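Local coordinates for GCN5-related N-acetyltransferase (Sphaerobacter thermophilus, PDB 3TT2), which probably transfers acyl groups, most likely acetyl from acetyl-coenzyme A as in other members of the GNAT superfamily, at residues Phe272-Tyr275 with Tyr276-Gly279; Gly253-Arg256 with Pro257-Gly260. All coordinates share one frame; numbering follows the deposited sequence.

Contact 1 (Phe272-Tyr275 with Tyr276-Gly279); sequences FGVY and YRRG
Arg277 folds back across the backbone of Gly273 and Val274 in the last turn of helix 263-278, which ends in a Schellman motif at Gly279. With CG lodged between the backbone N and the carbonyl carbon (chi1 89°) and the chain bent again about CG-CD, the guanidinium is laid flat against the helix wall instead of reaching outward. Gly273 O lies over one of its faces, 3.0 Å above the plane and towards the rim, without being hydrogen-bonded to it, and Val274 CA lies on that same face. Gly273 probably leaves room for this fold, since a CB there would come close to Arg277 NH2. Val274 meets the group slantwise, its CG2 4.0 Å from Arg277 NH1.

The neighbouring side chains diverge. Arg278 touches the preceding turn only near its base, where CB rests by Val274 O; its far end runs off to salt bridges with Asp219 and Glu221. The Tyr275 ring leads away from the turn, its OH bonded to Gln241 O, and both it and Phe272 pack on Val283 of strand 282-290. Tyr276 swings clear of the turn towards Pro163, leaving CB 3.3 Å from Phe272 O.

Regular helical bonds hold the backbone beneath these groups, from Tyr276 N to Phe272 O at 2.8 Å and from Arg277 N to Gly273 O at 2.9 Å. The pattern then frays: Arg278 N divides itself between Val274 O and Tyr275 O, both weak bonds with poorly aligned hydrogens. Gly279 next takes a positive phi of 92°, where a side chain would press on the carbonyl oxygen before it, and the chain leaves the helix with Gly279 N bonded to Tyr276 O at 3.0 Å.

Contact 2 (Gly253-Arg256 with Pro257-Gly260); sequences GVRR and PWRG. With SO4 (sulfate ion), chain B.
Pro257 follows directly on Arg256, its CD against Arg256 CB; its own CB sits over one face of the Trp258 ring towards the rim, 3.6 Å above the plane.

Trp258 supplies the first bond of the short 3-10 turn, from its N to Arg255 O at 3.0 Å, the donor standing above the carbonyl plane. Its indole and the Arg255 side chain run side by side in the same direction, with Arg255 CB in the ring plane at the edge, 3.8 Å from CE3, and the guanidinium turned 66° from the ring. Trp258 NE1 makes a weak hydrogen bond to Glu228. Trp258 CB faces Val254 CG1, which lies anti to its own backbone N (chi1 -176°), while the other methyl, CG2, comes 3.6 Å from O1 of the bound sulfate. Trimming Val254 to an alanine would probably leave Trp258 CB without its apolar partner and open a gap beside the sulfate, where CG2 now lies.

Arg259 N bonds to Arg256 O nearly straight at the hydrogen (172°), though the donor stands well above the carbonyl plane. Its extended chain doubles back over the turn, so that NE makes a weak bond to Val254 O at 3.1 Å and one guanidinium face lies over Arg256 CA, which is offset towards its rim. The Arg256 guanidinium is turned steeply against it, Arg256 NE lying 3.5 Å from Arg259 NH1 with no bond between these like-charged donors.

Gly260, at positive phi, directs its N straight at sulfate O4, 2.7 Å away. The sulfate, probably from the crystallisation liquor, takes a backbone N-H at the strand-to-helix turn, where the sequence from Arg259 onward fits the R-x-x-G-x-A signature, consistent with the GNAT pyrophosphate-binding loop for coenzyme A.

How the contacts relate
Along the chain, contact 2 comes first: 253-260 carries the polypeptide out of strand 246-254 and round the loop that leads into helix 263-278. The helix then runs to its C-terminal turn, where contact 1, 272-279, finishes it just before strand 282-290. Each is a local turn of one continuous stretch, so neither closes a long loop, and they stand in series without nesting or crossing. They mark the beginning and end of the helical crossover in this beta-alpha-beta unit; the centres of contact 1 and contact 2 are 25 Å apart. Contact 2 is linked to the helix start through Ile263, whereas contact 1 ties the helix end to strand 282-290 and the loop holding Leu222.

Contact 1 (Phe272-Tyr275 with Tyr276-Gly279)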
loop_
_atom_site.group_PDB
_atom_site.type_symbol
_atom_site.label_atom_id
_atom_site.label_comp_id
_atom_site.label_asym_id
_atom_site.label_seq_id
_atom_site.Cartn_x
_atom_site.Cartn_y
_atom_site.Cartn_z
ATOM N N PHE A 272 -11.496 -1.019 15.792
ATOM C CA PHE A 272 -12.034 -2.350 15.583
ATOM C C PHE A 272 -13.453 -2.479 16.135
ATOM O O PHE A 272 -14.300 -3.157 15.566
ATOM C CB PHE A 272 -11.104 -3.404 16.183
ATOM C CG PHE A 272 -9.784 -3.510 15.472
ATOM C CD1 PHE A 272 -9.601 -2.904 14.252
ATOM C CD2 PHE A 272 -8.725 -4.215 16.029
ATOM C CE1 PHE A 272 -8.390 -3.005 13.595
ATOM C CE2 PHE A 272 -7.510 -4.323 15.374
ATOM C CZ PHE A 272 -7.339 -3.716 14.162
ATOM N N GLY A 273 -13.720 -1.815 17.241
ATOM C CA GLY A 273 -15.048 -1.877 17.797
ATOM C C GLY A 273 -16.040 -1.230 16.860
ATOM O O GLY A 273 -17.127 -1.743 16.672
ATOM N N VAL A 274 -15.659 -0.105 16.265
ATOM C CA VAL A 274 -16.532 0.596 15.329
ATOM C C VAL A 274 -16.842 -0.263 14.101
ATOM O O VAL A 274 -17.991 -0.330 13.649
ATOM C CB VAL A 274 -15.908 1.906 14.861
ATOM C CG1 VAL A 274 -16.692 2.466 13.706
ATOM C CG2 VAL A 274 -15.835 2.905 16.004
ATOM N N TYR A 275 -15.812 -0.926 13.579
ATOM C CA TYR A 275 -15.967 -1.817 12.438
ATOM C C TYR A 275 -16.846 -2.983 12.815
ATOM O O TYR A 275 -17.703 -3.421 12.031
ATOM C CB TYR A 275 -14.620 -2.380 11.990
ATOM C CG TYR A 275 -13.823 -1.499 11.068
ATOM C CD1 TYR A 275 -14.283 -1.192 9.796
ATOM C CD2 TYR A 275 -12.591 -1.009 11.454
ATOM C CE1 TYR A 275 -13.538 -0.384 8.942
ATOM C CE2 TYR A 275 -11.850 -0.207 10.624
ATOM C CZ TYR A 275 -12.323 0.112 9.370
ATOM O OH TYR A 275 -11.557 0.906 8.545
ATOM N N TYR A 276 -16.606 -3.512 14.009
ATOM C CA TYR A 276 -17.322 -4.698 14.414
ATOM C C TYR A 276 -18.788 -4.375 14.546
ATOM O O TYR A 276 -19.633 -5.097 14.049
ATOM C CB TYR A 276 -16.808 -5.277 15.721
ATOM C CG TYR A 276 -17.695 -6.398 16.217
ATOM C CD1 TYR A 276 -17.615 -7.683 15.653
ATOM C CD2 TYR A 276 -18.637 -6.180 17.229
ATOM C CE1 TYR A 276 -18.446 -8.718 16.093
ATOM C CE2 TYR A 276 -19.469 -7.212 17.673
ATOM C CZ TYR A 276 -19.361 -8.468 17.098
ATOM O OH TYR A 276 -20.165 -9.474 17.530
ATOM N N ARG A 277 -19.110 -3.274 15.200
ATOM C CA ARG A 277 -20.517 -3.058 15.462
ATOM C C ARG A 277 -21.221 -2.423 14.256
ATOM O O ARG A 277 -22.430 -2.255 14.228
ATOM C CB ARG A 277 -20.735 -2.393 16.832
ATOM C CG ARG A 277 -20.724 -0.908 16.881
ATOM C CD ARG A 277 -20.643 -0.504 18.351
ATOM N NE ARG A 277 -19.262 -0.493 18.838
ATOM C CZ ARG A 277 -18.463 0.571 18.790
ATOM N NH1 ARG A 277 -18.905 1.729 18.294
ATOM N NH2 ARG A 277 -17.224 0.479 19.244
ATOM N N ARG A 278 -20.419 -2.124 13.246
ATOM C CA ARG A 278 -20.871 -1.779 11.897
ATOM C C ARG A 278 -21.124 -3.002 10.994
ATOM O O ARG A 278 -21.789 -2.912 9.951
ATOM C CB ARG A 278 -19.765 -0.957 11.270
ATOM C CG ARG A 278 -20.060 -0.330 9.986
ATOM C CD ARG A 278 -19.544 1.070 10.093
ATOM N NE ARG A 278 -19.032 1.565 8.828
ATOM C CZ ARG A 278 -18.603 2.805 8.648
ATOM N NH1 ARG A 278 -18.638 3.682 9.650
ATOM N NH2 ARG A 278 -18.144 3.171 7.465
ATOM N N GLY A 279 -20.563 -4.141 11.388
ATOM C CA GLY A 279 -20.697 -5.376 10.636
ATOM C C GLY A 279 -19.608 -5.659 9.607
ATOM O O GLY A 279 -19.768 -6.539 8.743
#

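Contact 2 (Gly253-Arg256 with Pro257-Gly260)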
loop_
_atom_site.group_PDB
_atom_site.type_symbol
_atom_site.label_atom_id
_atom_site.label_comp_id
_atom_site.label_asym_id
_atom_site.label_seq_id
_atom_site.Cartn_x
_atom_site.Cartn_y
_atom_site.Cartn_z
ATOM N N GLY A 253 -1.055 6.193 14.658
ATOM C CA GLY A 253 0.174 6.793 15.149
ATOM C C GLY A 253 0.058 7.790 16.282
ATOM O O GLY A 253 -0.960 8.443 16.455
ATOM N N VAL A 254 1.140 7.943 17.034
ATOM C CA VAL A 254 1.123 8.808 18.194
ATOM C C VAL A 254 2.204 9.849 18.037
ATOM O O VAL A 254 3.290 9.534 17.584
ATOM C CB VAL A 254 1.296 7.989 19.493
ATOM C CG1 VAL A 254 1.184 8.878 20.703
ATOM C CG2 VAL A 254 0.235 6.914 19.568
ATOM N N ARG A 255 1.898 11.101 18.375
ATOM C CA ARG A 255 2.899 12.170 18.380
ATOM C C ARG A 255 3.936 11.887 19.454
ATOM O O ARG A 255 3.610 11.306 20.482
ATOM C CB ARG A 255 2.214 13.520 18.565
ATOM C CG ARG A 255 1.612 14.013 17.263
ATOM C CD ARG A 255 0.479 14.965 17.430
ATOM N NE ARG A 255 0.916 16.184 18.084
ATOM C CZ ARG A 255 0.380 17.377 17.861
ATOM N NH1 ARG A 255 -0.605 17.496 16.976
ATOM N NH2 ARG A 255 0.831 18.445 18.519
ATOM N N ARG A 256 5.187 12.275 19.211
ATOM C CA ARG A 256 6.304 11.826 20.060
ATOM C C ARG A 256 6.147 11.993 21.579
ATOM O O ARG A 256 6.450 11.066 22.328
ATOM C CB ARG A 256 7.653 12.372 19.573
ATOM C CG ARG A 256 8.850 11.979 20.459
ATOM C CD ARG A 256 10.196 12.321 19.811
ATOM N NE ARG A 256 10.370 11.609 18.544
ATOM C CZ ARG A 256 10.532 12.197 17.361
ATOM N NH1 ARG A 256 10.565 13.520 17.275
ATOM N NH2 ARG A 256 10.674 11.463 16.264
ATOM N N PRO A 257 5.664 13.158 22.039
ATOM C CA PRO A 257 5.546 13.358 23.486
ATOM C C PRO A 257 4.585 12.383 24.151
ATOM O O PRO A 257 4.652 12.190 25.367
ATOM C CB PRO A 257 4.933 14.745 23.589
ATOM C CG PRO A 257 5.283 15.412 22.331
ATOM C CD PRO A 257 5.232 14.353 21.301
ATOM N N TRP A 258 3.652 11.824 23.387
ATOM C CA TRP A 258 2.707 10.876 23.972
ATOM C C TRP A 258 2.969 9.384 23.818
ATOM O O TRP A 258 2.109 8.573 24.146
ATOM C CB TRP A 258 1.266 11.264 23.687
ATOM C CG TRP A 258 0.974 12.621 24.227
ATOM C CD1 TRP A 258 0.544 12.938 25.489
ATOM C CD2 TRP A 258 1.154 13.857 23.542
ATOM N NE1 TRP A 258 0.414 14.303 25.613
ATOM C CE2 TRP A 258 0.783 14.886 24.428
ATOM C CE3 TRP A 258 1.567 14.194 22.249
ATOM C CZ2 TRP A 258 0.824 16.222 24.070
ATOM C CZ3 TRP A 258 1.599 15.524 21.889
ATOM C CH2 TRP A 258 1.229 16.521 22.794
ATOM N N ARG A 259 4.109 9.017 23.257
ATOM C CA ARG A 259 4.415 7.606 23.054
ATOM C C ARG A 259 4.678 6.853 24.360
ATOM O O ARG A 259 4.985 7.460 25.386
ATOM C CB ARG A 259 5.588 7.434 22.087
ATOM C CG ARG A 259 5.206 7.540 20.618
ATOM C CD ARG A 259 6.398 7.986 19.796
ATOM N NE ARG A 259 6.025 8.319 18.426
ATOM C CZ ARG A 259 6.856 8.815 17.512
ATOM N NH1 ARG A 259 8.131 9.057 17.811
ATOM N NH2 ARG A 259 6.409 9.073 16.289
ATOM N N GLY A 260 4.535 5.529 24.309
ATOM C CA GLY A 260 4.788 4.674 25.460
ATOM C C GLY A 260 3.680 4.669 26.503
ATOM O O GLY A 260 3.897 4.275 27.646
HETATM S S SO4 B . 2.752 3.914 21.221
HETATM O O1 SO4 B . 1.509 4.375 21.821
HETATM O O2 SO4 B . 2.878 2.483 21.310
HETATM O O3 SO4 B . 2.838 4.336 19.823
HETATM O O4 SO4 B . 3.878 4.446 21.978
#